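Local coordinates for protein HTH-type transcriptional repressor PhnF (Mycobacterium smegmatis, PDB 3F8M) that binds DNA as a GntR-family (HutC-type) repressor and shuts off the phnDCE phosphate-uptake operon when phosphate is available in the cell, at residues K79-L84 / D231-A237; G101-W107 / Q130-T136; L149-Y154 / D215-I221. One frame throughout, in Å; residues are numbered along the deposited sequence. Where two conformers were deposited one is given.

Contact 1 of 3, residues K79-L84 / D231-A237; sequences KIRQPL and DRMTFTA
The Q82 amide lies alongside the F235 ring and nearly parallel to it (6°), but displaced to the side of the ring where M233 SD lies; Q82 NE2 is 3.8 Å from F235 CE1. That sulfur sits over the same ring face, 4.1 Å above the plane and offset toward the rim. With CG pointing away from its backbone N (chi1 173°), Q82 runs beside F235. F207 and Y228 meet the F235 ring edge-to-face, and L84 CD2 touches F235 CD1 obliquely. On the opposite face of the pair of strands, the R81 guanidinium has T236 CG2 over one side, 3.7 Å from R81 NH2. Strands 80-83 and 233-237 run parallel, joined by five backbone hydrogen bonds from I80 N to R232 O through to L84 N to T236 O; the straightest is T234 N to I80 O, 2.8 Å and 171° at the hydrogen. One water bridges K79 NZ and M233 O, while a second spans R81 O and T236 OG1. K79 crosses the T234 side chain at about a right angle, K79 CD 3.3 Å from T234 OG1, and both polar ends turn to D186 of the second subunit, by a salt bridge and a hydrogen bond. Residues 235-237 also pair antiparallel with a strand of that subunit, which continues the sheet across the dimer interface. The chemistry is thus divided: I80, Q82 and M233 pack on Y89 of helix 89-94 and F235 on F207 and Y228, while K79 and T234 bring a lysine charge and a hydroxyl to an aspartate of the partner.

Contact 2 of 3, residues G101-W107 / Q130-T136; sequences GRILVAW and QLERVLT
V105 N and A106 N both donate to E132 O, at 2.8 and 3.2 Å and from the same face of its carbonyl plane: a classic beta bulge that shifts the register of this antiparallel pair by one residue. The extra residue brings V105 toward the other strand, where its CG2 lies against V134 CG2. Beyond the bulge, L131 CD1 sits over the six-membered ring of W107, 3.7 Å from its centroid and 6° off the normal, a CH-pi contact; the same methyl touches L104 CD1. Also on this face, R102 CD lies 3.2 Å above the R133 guanidinium, whose opposite side is covered by L131 CD2. The two guanidinium planes are only 17° apart, and R102 NE comes within 3.6 Å of R133 NH1. Carbonyls of H163 and A165 with the E145 carboxylate bind R133, and E164 O takes R102 NH1, which probably offsets the like charges. Strand 100-111 is an edge strand of the six-stranded sheet within this chain, and strand 127-137 pairs on its other side with strand 140-150. Helix 192-198 meets V105 and V134 on one face, whereas helix 157-160 packs on W107 on the other.

Contact 3 of 3, residues L149-Y154 / D215-I221; sequences LPAQRY and DQDDVAI
An Asx turn within the type I beta turn D215-D218, which links strands 206-214 and 220-229 of the UTRA-domain sheet, presents a carboxylate to R153 in the 3-10 segment 151-153. D215 OD1 faces its own loop and accepts from D217 N and V219 N, which arrive from opposite faces of the carboxylate plane. D215 OD2 is left for the arginine: R153 NH1 and NH2 both reach it at 2.9 Å, an end-on salt bridge to a single oxygen with the two planes nearly perpendicular (83°). Sharing one oxygen bends both bonds, to 133° and 135° at the hydrogen. A bend at chi3 helps turn R153 toward the loop, and R153 NH1 also gives a hydrogen bond to A220 O, 3.0 Å away and in the guanidinium plane. Next to it, Y154 OH donates to I221 O at 2.8 Å, and P150 CD approaches the same oxygen at 3.4 Å. The hydroxyl also touches I221 CG2, while R153 CB covers one face of the tyrosine ring. The contact ties the end of strand 140-150 to the start of its neighbour 220-229; I176 packs on R153, Y154, D215 and I221, and I171 of helix 167-173 on Y154 and I221.

How the contacts relate
Contact 1 encloses the other two along the chain: its two segments lie 147 residues apart, and contact 2 closes before contact 3 opens. Contacts 2 and 3 share the six-stranded antiparallel sheet, where strands 127-137 and 140-150 are neighbours; their centres are 20 Å apart and their nearest atoms about 5 Å. Contact 1 forms a separate parallel pair, its centre 19 Å from that of contact 2 and 27 Å from that of contact 3. It lies at the dimer interface, where it meets strand 180-188 of the partner's six-stranded sheet, whereas contacts 2 and 3 touch no other chain of the assembly and hold together the UTRA-domain sheet of their own chain.

Contact 1 of 3, residues K79-L84 / D231-A237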
loop_
_atom_site.group_PDB
_atom_site.type_symbol
_atom_site.label_atom_id
_atom_site.label_comp_id
_atom_site.label_asym_id
_atom_site.label_seq_id
_atom_site.Cartn_x
_atom_site.Cartn_y
_atom_site.Cartn_z
ATOM N N LYS A 79 -14.852 0.448 -0.518
ATOM C CA LYS A 79 -13.623 -0.277 -0.896
ATOM C C LYS A 79 -13.516 -1.539 -0.073
ATOM O O LYS A 79 -13.810 -1.528 1.136
ATOM C CB LYS A 79 -12.402 0.600 -0.617
ATOM C CG LYS A 79 -12.355 1.861 -1.451
ATOM C CD LYS A 79 -11.187 2.688 -1.004
ATOM C CE LYS A 79 -10.959 3.871 -1.913
ATOM N NZ LYS A 79 -9.796 4.645 -1.367
ATOM N N ILE A 80 -13.089 -2.634 -0.712
ATOM C CA ILE A 80 -12.693 -3.826 0.037
ATOM C C ILE A 80 -11.463 -3.502 0.847
ATOM O O ILE A 80 -10.535 -2.923 0.315
ATOM C CB ILE A 80 -12.413 -5.046 -0.879
ATOM C CG1 ILE A 80 -13.711 -5.525 -1.513
ATOM C CG2 ILE A 80 -11.902 -6.230 -0.057
ATOM C CD1 ILE A 80 -13.515 -6.116 -2.885
ATOM N N ARG A 81 -11.486 -3.835 2.140
ATOM C CA ARG A 81 -10.363 -3.567 3.046
ATOM C C ARG A 81 -9.613 -4.880 3.292
ATOM O O ARG A 81 -10.009 -5.728 4.096
ATOM C CB ARG A 81 -10.865 -2.946 4.358
ATOM C CG ARG A 81 -11.446 -1.549 4.174
ATOM C CD ARG A 81 -12.142 -1.059 5.460
ATOM N NE ARG A 81 -11.234 -1.106 6.588
ATOM C CZ ARG A 81 -10.424 -0.109 6.945
ATOM N NH1 ARG A 81 -10.414 1.036 6.267
ATOM N NH2 ARG A 81 -9.611 -0.261 7.981
ATOM N N GLN A 82 -8.550 -5.066 2.545
ATOM C CA GLN A 82 -7.847 -6.321 2.591
ATOM C C GLN A 82 -6.576 -6.284 3.441
ATOM O O GLN A 82 -5.664 -5.501 3.152
ATOM C CB GLN A 82 -7.506 -6.684 1.161
ATOM C CG GLN A 82 -6.636 -7.873 1.021
ATOM C CD GLN A 82 -6.961 -8.616 -0.237
ATOM O OE1 GLN A 82 -7.202 -9.810 -0.193
ATOM N NE2 GLN A 82 -6.975 -7.910 -1.375
ATOM N N PRO A 83 -6.500 -7.154 4.467
ATOM C CA PRO A 83 -5.287 -7.281 5.278
ATOM C C PRO A 83 -4.127 -7.725 4.390
ATOM O O PRO A 83 -4.329 -8.550 3.481
ATOM C CB PRO A 83 -5.644 -8.383 6.278
ATOM C CG PRO A 83 -7.142 -8.500 6.239
ATOM C CD PRO A 83 -7.524 -8.139 4.854
ATOM N N LEU A 84 -2.938 -7.157 4.594
ATOM C CA LEU A 84 -1.751 -7.683 3.926
ATOM C C LEU A 84 -1.370 -8.968 4.654
ATOM O O LEU A 84 -1.396 -9.047 5.877
ATOM C CB LEU A 84 -0.600 -6.668 3.881
ATOM C CG LEU A 84 -0.679 -5.557 2.826
ATOM C CD1 LEU A 84 0.353 -4.494 3.152
ATOM C CD2 LEU A 84 -0.490 -6.085 1.398
ATOM N N ASP A 231 -9.604 2.970 -6.390
ATOM C CA ASP A 231 -10.973 3.353 -5.952
ATOM C C ASP A 231 -11.813 2.175 -5.430
ATOM O O ASP A 231 -12.921 2.376 -4.897
ATOM C CB ASP A 231 -11.708 4.185 -7.024
ATOM C CG ASP A 231 -11.923 3.449 -8.344
ATOM O OD1 ASP A 231 -11.624 2.216 -8.467
ATOM O OD2 ASP A 231 -12.362 4.128 -9.293
ATOM N N ARG A 232 -11.274 0.954 -5.496
ATOM C CA ARG A 232 -12.034 -0.190 -5.016
ATOM C C ARG A 232 -11.297 -0.989 -3.951
ATOM O O ARG A 232 -11.795 -2.017 -3.444
ATOM C CB ARG A 232 -12.498 -1.074 -6.209
ATOM C CG ARG A 232 -13.762 -0.502 -6.906
ATOM C CD ARG A 232 -13.877 -0.790 -8.403
ATOM N NE ARG A 232 -14.867 0.081 -9.067
ATOM C CZ ARG A 232 -15.260 -0.026 -10.342
ATOM N NH1 ARG A 232 -14.783 -1.000 -11.154
ATOM N NH2 ARG A 232 -16.167 0.844 -10.819
ATOM N N MET A 233 -10.116 -0.526 -3.558
ATOM C CA MET A 233 -9.344 -1.338 -2.660
ATOM C C MET A 233 -8.583 -0.516 -1.644
ATOM O O MET A 233 -8.005 0.525 -1.998
ATOM C CB MET A 233 -8.393 -2.217 -3.496
ATOM C CG MET A 233 -7.364 -2.999 -2.692
ATOM S SD MET A 233 -8.130 -4.345 -1.748
ATOM C CE MET A 233 -9.319 -4.950 -2.961
ATOM N N THR A 234 -8.581 -0.983 -0.404
ATOM C CA THR A 234 -7.723 -0.458 0.657
ATOM C C THR A 234 -6.947 -1.600 1.242
ATOM O O THR A 234 -7.517 -2.652 1.482
ATOM C CB THR A 234 -8.557 0.180 1.790
ATOM O OG1 THR A 234 -9.291 1.269 1.250
ATOM C CG2 THR A 234 -7.685 0.673 2.878
ATOM N N PHE A 235 -5.655 -1.406 1.498
ATOM C CA PHE A 235 -4.890 -2.387 2.247
ATOM C C PHE A 235 -4.655 -1.950 3.668
ATOM O O PHE A 235 -4.436 -0.774 3.919
ATOM C CB PHE A 235 -3.565 -2.660 1.553
ATOM C CG PHE A 235 -3.721 -3.396 0.268
ATOM C CD1 PHE A 235 -4.019 -4.759 0.275
ATOM C CD2 PHE A 235 -3.622 -2.739 -0.928
ATOM C CE1 PHE A 235 -4.189 -5.438 -0.897
ATOM C CE2 PHE A 235 -3.807 -3.415 -2.112
ATOM C CZ PHE A 235 -4.082 -4.767 -2.094
ATOM N N THR A 236 -4.725 -2.900 4.590
ATOM C CA THR A 236 -4.480 -2.665 6.002
ATOM C C THR A 236 -3.365 -3.596 6.459
ATOM O O THR A 236 -3.221 -4.718 5.961
ATOM C CB THR A 236 -5.711 -2.935 6.885
ATOM O OG1 THR A 236 -5.931 -4.345 6.965
ATOM C CG2 THR A 236 -6.977 -2.246 6.336
ATOM N N ALA A 237 -2.568 -3.121 7.403
ATOM C CA ALA A 237 -1.422 -3.881 7.857
ATOM C C ALA A 237 -1.238 -3.582 9.316
ATOM O O ALA A 237 -1.094 -2.415 9.720
ATOM C CB ALA A 237 -0.184 -3.535 7.035
HETATM O O HOH W 1 -7.393 3.346 -2.270
HETATM O O HOH W 2 -8.723 -5.021 6.731
#

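Contact 2 of 3, residues G101-W107 / Q130-T136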
loop_
_atom_site.group_PDB
_atom_site.type_symbol
_atom_site.label_atom_id
_atom_site.label_comp_id
_atom_site.label_asym_id
_atom_site.label_seq_id
_atom_site.Cartn_x
_atom_site.Cartn_y
_atom_site.Cartn_z
ATOM N N GLY A 101 -16.011 -11.938 -5.996
ATOM C CA GLY A 101 -15.780 -13.146 -6.799
ATOM C C GLY A 101 -14.511 -13.095 -7.612
ATOM O O GLY A 101 -13.792 -12.101 -7.589
ATOM N N ARG A 102 -14.272 -14.171 -8.351
ATOM C CA ARG A 102 -13.130 -14.262 -9.262
ATOM C C ARG A 102 -13.583 -14.850 -10.575
ATOM O O ARG A 102 -14.411 -15.792 -10.603
ATOM C CB ARG A 102 -12.043 -15.168 -8.694
ATOM C CG ARG A 102 -11.553 -14.793 -7.296
ATOM C CD ARG A 102 -10.590 -15.851 -6.772
ATOM N NE ARG A 102 -10.164 -15.684 -5.363
ATOM C CZ ARG A 102 -10.818 -16.184 -4.323
ATOM N NH1 ARG A 102 -11.945 -16.886 -4.511
ATOM N NH2 ARG A 102 -10.328 -16.005 -3.097
ATOM N N ILE A 103 -13.017 -14.339 -11.654
ATOM C CA ILE A 103 -13.319 -14.834 -13.000
ATOM C C ILE A 103 -12.026 -15.244 -13.700
ATOM O O ILE A 103 -11.046 -14.499 -13.696
ATOM C CB ILE A 103 -14.008 -13.735 -13.836
ATOM C CG1 ILE A 103 -15.405 -13.459 -13.239
ATOM C CG2 ILE A 103 -14.120 -14.162 -15.317
ATOM C CD1 ILE A 103 -15.983 -12.092 -13.668
ATOM N N LEU A 104 -12.026 -16.436 -14.294
ATOM C CA LEU A 104 -10.860 -16.914 -15.016
ATOM C C LEU A 104 -10.667 -16.013 -16.226
ATOM O O LEU A 104 -11.591 -15.839 -17.036
ATOM C CB LEU A 104 -11.108 -18.368 -15.505
ATOM C CG LEU A 104 -9.996 -18.923 -16.433
ATOM C CD1 LEU A 104 -8.631 -18.959 -15.687
ATOM C CD2 LEU A 104 -10.402 -20.327 -16.994
ATOM N N VAL A 105 -9.482 -15.448 -16.376
ATOM C CA VAL A 105 -9.084 -14.837 -17.634
ATOM C C VAL A 105 -8.448 -15.915 -18.537
ATOM O O VAL A 105 -8.955 -16.226 -19.643
ATOM C CB VAL A 105 -8.100 -13.684 -17.367
ATOM C CG1 VAL A 105 -7.533 -13.090 -18.650
ATOM C CG2 VAL A 105 -8.769 -12.618 -16.553
ATOM N N ALA A 106 -7.354 -16.510 -18.071
ATOM C CA ALA A 106 -6.707 -17.578 -18.858
ATOM C C ALA A 106 -5.671 -18.319 -18.023
ATOM O O ALA A 106 -5.055 -17.744 -17.119
ATOM C CB ALA A 106 -6.044 -16.983 -20.071
ATOM N N TRP A 107 -5.482 -19.602 -18.351
ATOM C CA TRP A 107 -4.294 -20.319 -17.961
ATOM C C TRP A 107 -3.318 -20.173 -19.141
ATOM O O TRP A 107 -3.743 -20.223 -20.301
ATOM C CB TRP A 107 -4.599 -21.810 -17.752
ATOM C CG TRP A 107 -5.510 -22.177 -16.574
ATOM C CD1 TRP A 107 -6.841 -22.434 -16.620
ATOM C CD2 TRP A 107 -5.099 -22.387 -15.229
ATOM N NE1 TRP A 107 -7.303 -22.770 -15.369
ATOM C CE2 TRP A 107 -6.260 -22.730 -14.485
ATOM C CE3 TRP A 107 -3.863 -22.286 -14.562
ATOM C CZ2 TRP A 107 -6.228 -23.012 -13.116
ATOM C CZ3 TRP A 107 -3.822 -22.560 -13.174
ATOM C CH2 TRP A 107 -5.011 -22.936 -12.471
ATOM N N GLN A 130 0.817 -20.262 -15.554
ATOM C CA GLN A 130 0.325 -18.922 -15.131
ATOM C C GLN A 130 -1.186 -18.902 -15.107
ATOM O O GLN A 130 -1.826 -19.316 -16.077
ATOM C CB GLN A 130 0.807 -17.854 -16.098
ATOM C CG GLN A 130 0.256 -16.432 -15.787
ATOM C CD GLN A 130 0.786 -15.399 -16.747
ATOM O OE1 GLN A 130 1.869 -14.874 -16.536
ATOM N NE2 GLN A 130 0.017 -15.078 -17.777
ATOM N N LEU A 131 -1.742 -18.424 -13.986
ATOM C CA LEU A 131 -3.148 -18.274 -13.831
ATOM C C LEU A 131 -3.421 -16.763 -13.808
ATOM O O LEU A 131 -2.832 -16.021 -12.996
ATOM C CB LEU A 131 -3.606 -18.854 -12.496
ATOM C CG LEU A 131 -5.084 -18.580 -12.135
ATOM C CD1 LEU A 131 -6.091 -19.124 -13.198
ATOM C CD2 LEU A 131 -5.375 -19.139 -10.744
ATOM N N GLU A 132 -4.320 -16.321 -14.683
ATOM C CA GLU A 132 -4.772 -14.908 -14.656
ATOM C C GLU A 132 -6.245 -14.866 -14.409
ATOM O O GLU A 132 -7.013 -15.620 -15.010
ATOM C CB GLU A 132 -4.535 -14.207 -15.967
ATOM C CG GLU A 132 -3.184 -13.681 -16.170
ATOM C CD GLU A 132 -3.179 -12.350 -16.969
ATOM O OE1 GLU A 132 -3.804 -12.279 -18.061
ATOM O OE2 GLU A 132 -2.480 -11.425 -16.518
ATOM N N ARG A 133 -6.645 -14.020 -13.460
ATOM C CA ARG A 133 -8.032 -13.925 -13.058
ATOM C C ARG A 133 -8.317 -12.443 -12.775
ATOM O O ARG A 133 -7.409 -11.680 -12.393
ATOM C CB ARG A 133 -8.274 -14.707 -11.777
ATOM C CG ARG A 133 -8.146 -16.249 -11.961
ATOM C CD ARG A 133 -8.594 -17.035 -10.755
ATOM N NE ARG A 133 -7.897 -16.780 -9.506
ATOM C CZ ARG A 133 -8.158 -17.463 -8.388
ATOM N NH1 ARG A 133 -7.514 -17.179 -7.268
ATOM N NH2 ARG A 133 -9.074 -18.410 -8.394
ATOM N N VAL A 134 -9.588 -12.086 -12.933
ATOM C CA VAL A 134 -10.120 -10.790 -12.508
ATOM C C VAL A 134 -10.915 -10.975 -11.206
ATOM O O VAL A 134 -11.719 -11.907 -11.089
ATOM C CB VAL A 134 -11.021 -10.178 -13.620
ATOM C CG1 VAL A 134 -11.657 -8.857 -13.181
ATOM C CG2 VAL A 134 -10.249 -9.982 -14.922
ATOM N N LEU A 135 -10.697 -10.088 -10.256
ATOM C CA LEU A 135 -11.410 -10.072 -8.989
ATOM C C LEU A 135 -12.556 -9.055 -9.126
ATOM O O LEU A 135 -12.380 -8.005 -9.759
ATOM C CB LEU A 135 -10.438 -9.618 -7.902
ATOM C CG LEU A 135 -9.172 -10.480 -7.656
ATOM C CD1 LEU A 135 -8.329 -10.051 -6.430
ATOM C CD2 LEU A 135 -9.468 -11.999 -7.582
ATOM N N THR A 136 -13.701 -9.367 -8.520
ATOM C CA THR A 136 -14.916 -8.538 -8.686
ATOM C C THR A 136 -15.559 -8.352 -7.328
ATOM O O THR A 136 -15.347 -9.144 -6.406
ATOM C CB THR A 136 -15.976 -9.235 -9.554
ATOM O OG1 THR A 136 -16.375 -10.476 -8.907
ATOM C CG2 THR A 136 -15.404 -9.556 -10.897
HETATM O O HOH W 3 -2.650 -16.559 -18.268
#

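Contact 3 of 3, residues L149-Y154 / D215-I221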
loop_
_atom_site.group_PDB
_atom_site.type_symbol
_atom_site.label_atom_id
_atom_site.label_comp_id
_atom_site.label_asym_id
_atom_site.label_seq_id
_atom_site.Cartn_x
_atom_site.Cartn_y
_atom_site.Cartn_z
ATOM N N LEU A 149 3.406 -19.956 -11.396
ATOM C CA LEU A 149 3.664 -21.061 -10.499
ATOM C C LEU A 149 4.711 -21.959 -11.163
ATOM O O LEU A 149 4.663 -22.134 -12.372
ATOM C CB LEU A 149 2.385 -21.901 -10.345
ATOM C CG LEU A 149 1.131 -21.215 -9.759
ATOM C CD1 LEU A 149 -0.130 -22.058 -9.968
ATOM C CD2 LEU A 149 1.428 -21.001 -8.243
ATOM N N PRO A 150 5.631 -22.523 -10.364
ATOM C CA PRO A 150 6.499 -23.585 -10.909
ATOM C C PRO A 150 5.628 -24.826 -11.189
ATOM O O PRO A 150 5.088 -25.413 -10.246
ATOM C CB PRO A 150 7.523 -23.810 -9.778
ATOM C CG PRO A 150 6.791 -23.405 -8.488
ATOM C CD PRO A 150 5.933 -22.206 -8.964
ATOM N N ALA A 151 5.403 -25.124 -12.470
ATOM C CA ALA A 151 4.395 -26.112 -12.919
ATOM C C ALA A 151 4.646 -27.475 -12.335
ATOM O O ALA A 151 3.691 -28.221 -12.061
ATOM C CB ALA A 151 4.391 -26.239 -14.421
ATOM N N GLN A 152 5.929 -27.796 -12.146
ATOM C CA GLN A 152 6.354 -29.102 -11.591
ATOM C C GLN A 152 5.813 -29.354 -10.202
ATOM O O GLN A 152 5.560 -30.489 -9.799
ATOM C CB GLN A 152 7.884 -29.237 -11.635
ATOM C CG GLN A 152 8.342 -29.371 -13.078
ATOM C CD GLN A 152 9.655 -30.087 -13.269
ATOM O OE1 GLN A 152 10.658 -29.808 -12.588
ATOM N NE2 GLN A 152 9.673 -31.000 -14.238
ATOM N N ARG A 153 5.647 -28.276 -9.439
ATOM C CA ARG A 153 5.123 -28.398 -8.071
ATOM C C ARG A 153 3.634 -28.736 -7.985
ATOM O O ARG A 153 3.167 -29.135 -6.924
ATOM C CB ARG A 153 5.361 -27.139 -7.232
ATOM C CG ARG A 153 6.844 -26.781 -6.912
ATOM C CD ARG A 153 6.897 -25.886 -5.675
ATOM N NE ARG A 153 6.459 -26.607 -4.484
ATOM C CZ ARG A 153 6.491 -26.140 -3.244
ATOM N NH1 ARG A 153 6.940 -24.913 -2.981
ATOM N NH2 ARG A 153 6.070 -26.913 -2.248
ATOM N N TYR A 154 2.890 -28.559 -9.069
ATOM C CA TYR A 154 1.412 -28.666 -8.990
ATOM C C TYR A 154 0.777 -29.523 -10.069
ATOM O O TYR A 154 -0.064 -29.055 -10.821
ATOM C CB TYR A 154 0.750 -27.253 -8.981
ATOM C CG TYR A 154 1.383 -26.324 -7.979
ATOM C CD1 TYR A 154 1.147 -26.473 -6.613
ATOM C CD2 TYR A 154 2.216 -25.281 -8.405
ATOM C CE1 TYR A 154 1.740 -25.607 -5.686
ATOM C CE2 TYR A 154 2.807 -24.410 -7.487
ATOM C CZ TYR A 154 2.578 -24.597 -6.125
ATOM O OH TYR A 154 3.150 -23.732 -5.220
ATOM N N ASP A 215 7.151 -21.604 1.303
ATOM C CA ASP A 215 6.520 -22.677 2.069
ATOM C C ASP A 215 7.337 -23.028 3.318
ATOM O O ASP A 215 8.298 -22.328 3.663
ATOM C CB ASP A 215 6.241 -23.925 1.199
ATOM C CG ASP A 215 7.501 -24.667 0.779
ATOM O OD1 ASP A 215 8.565 -24.471 1.408
ATOM O OD2 ASP A 215 7.439 -25.467 -0.179
ATOM N N GLN A 216 6.953 -24.125 3.962
ATOM C CA GLN A 216 7.567 -24.554 5.234
ATOM C C GLN A 216 9.056 -24.930 5.087
ATOM O O GLN A 216 9.801 -24.918 6.082
ATOM C CB GLN A 216 6.747 -25.689 5.874
ATOM C CG GLN A 216 6.668 -26.980 5.049
ATOM C CD GLN A 216 5.401 -27.059 4.185
ATOM O OE1 GLN A 216 5.034 -26.094 3.517
ATOM N NE2 GLN A 216 4.740 -28.223 4.191
ATOM N N ASP A 217 9.480 -25.266 3.871
ATOM C CA ASP A 217 10.888 -25.514 3.585
ATOM C C ASP A 217 11.605 -24.312 2.976
ATOM O O ASP A 217 12.725 -24.457 2.473
ATOM C CB ASP A 217 11.025 -26.693 2.635
ATOM C CG ASP A 217 10.512 -27.975 3.237
ATOM O OD1 ASP A 217 10.722 -28.169 4.452
ATOM O OD2 ASP A 217 9.875 -28.770 2.506
ATOM N N ASP A 218 10.940 -23.158 2.977
ATOM C CA ASP A 218 11.432 -21.964 2.304
ATOM C C ASP A 218 11.617 -22.165 0.795
ATOM O O ASP A 218 12.536 -21.603 0.195
ATOM C CB ASP A 218 12.755 -21.523 2.944
ATOM C CG ASP A 218 12.946 -20.043 2.894
ATOM O OD1 ASP A 218 11.947 -19.285 3.069
ATOM O OD2 ASP A 218 14.108 -19.647 2.674
ATOM N N VAL A 219 10.767 -22.995 0.185
ATOM C CA VAL A 219 10.776 -23.186 -1.257
ATOM C C VAL A 219 9.658 -22.297 -1.815
ATOM O O VAL A 219 8.577 -22.252 -1.235
ATOM C CB VAL A 219 10.539 -24.647 -1.639
ATOM C CG1 VAL A 219 10.638 -24.845 -3.138
ATOM C CG2 VAL A 219 11.553 -25.578 -0.909
ATOM N N ALA A 220 9.949 -21.579 -2.905
ATOM C CA ALA A 220 8.976 -20.642 -3.491
ATOM C C ALA A 220 7.709 -21.379 -3.946
ATOM O O ALA A 220 7.772 -22.436 -4.543
ATOM C CB ALA A 220 9.582 -19.847 -4.628
ATOM N N ILE A 221 6.567 -20.792 -3.625
ATOM C CA ILE A 221 5.249 -21.337 -3.984
ATOM C C ILE A 221 4.763 -20.685 -5.304
ATOM O O ILE A 221 4.194 -21.362 -6.168
ATOM C CB ILE A 221 4.255 -21.058 -2.807
ATOM C CG1 ILE A 221 4.645 -21.864 -1.549
ATOM C CG2 ILE A 221 2.758 -21.297 -3.166
ATOM C CD1 ILE A 221 3.859 -21.387 -0.252
#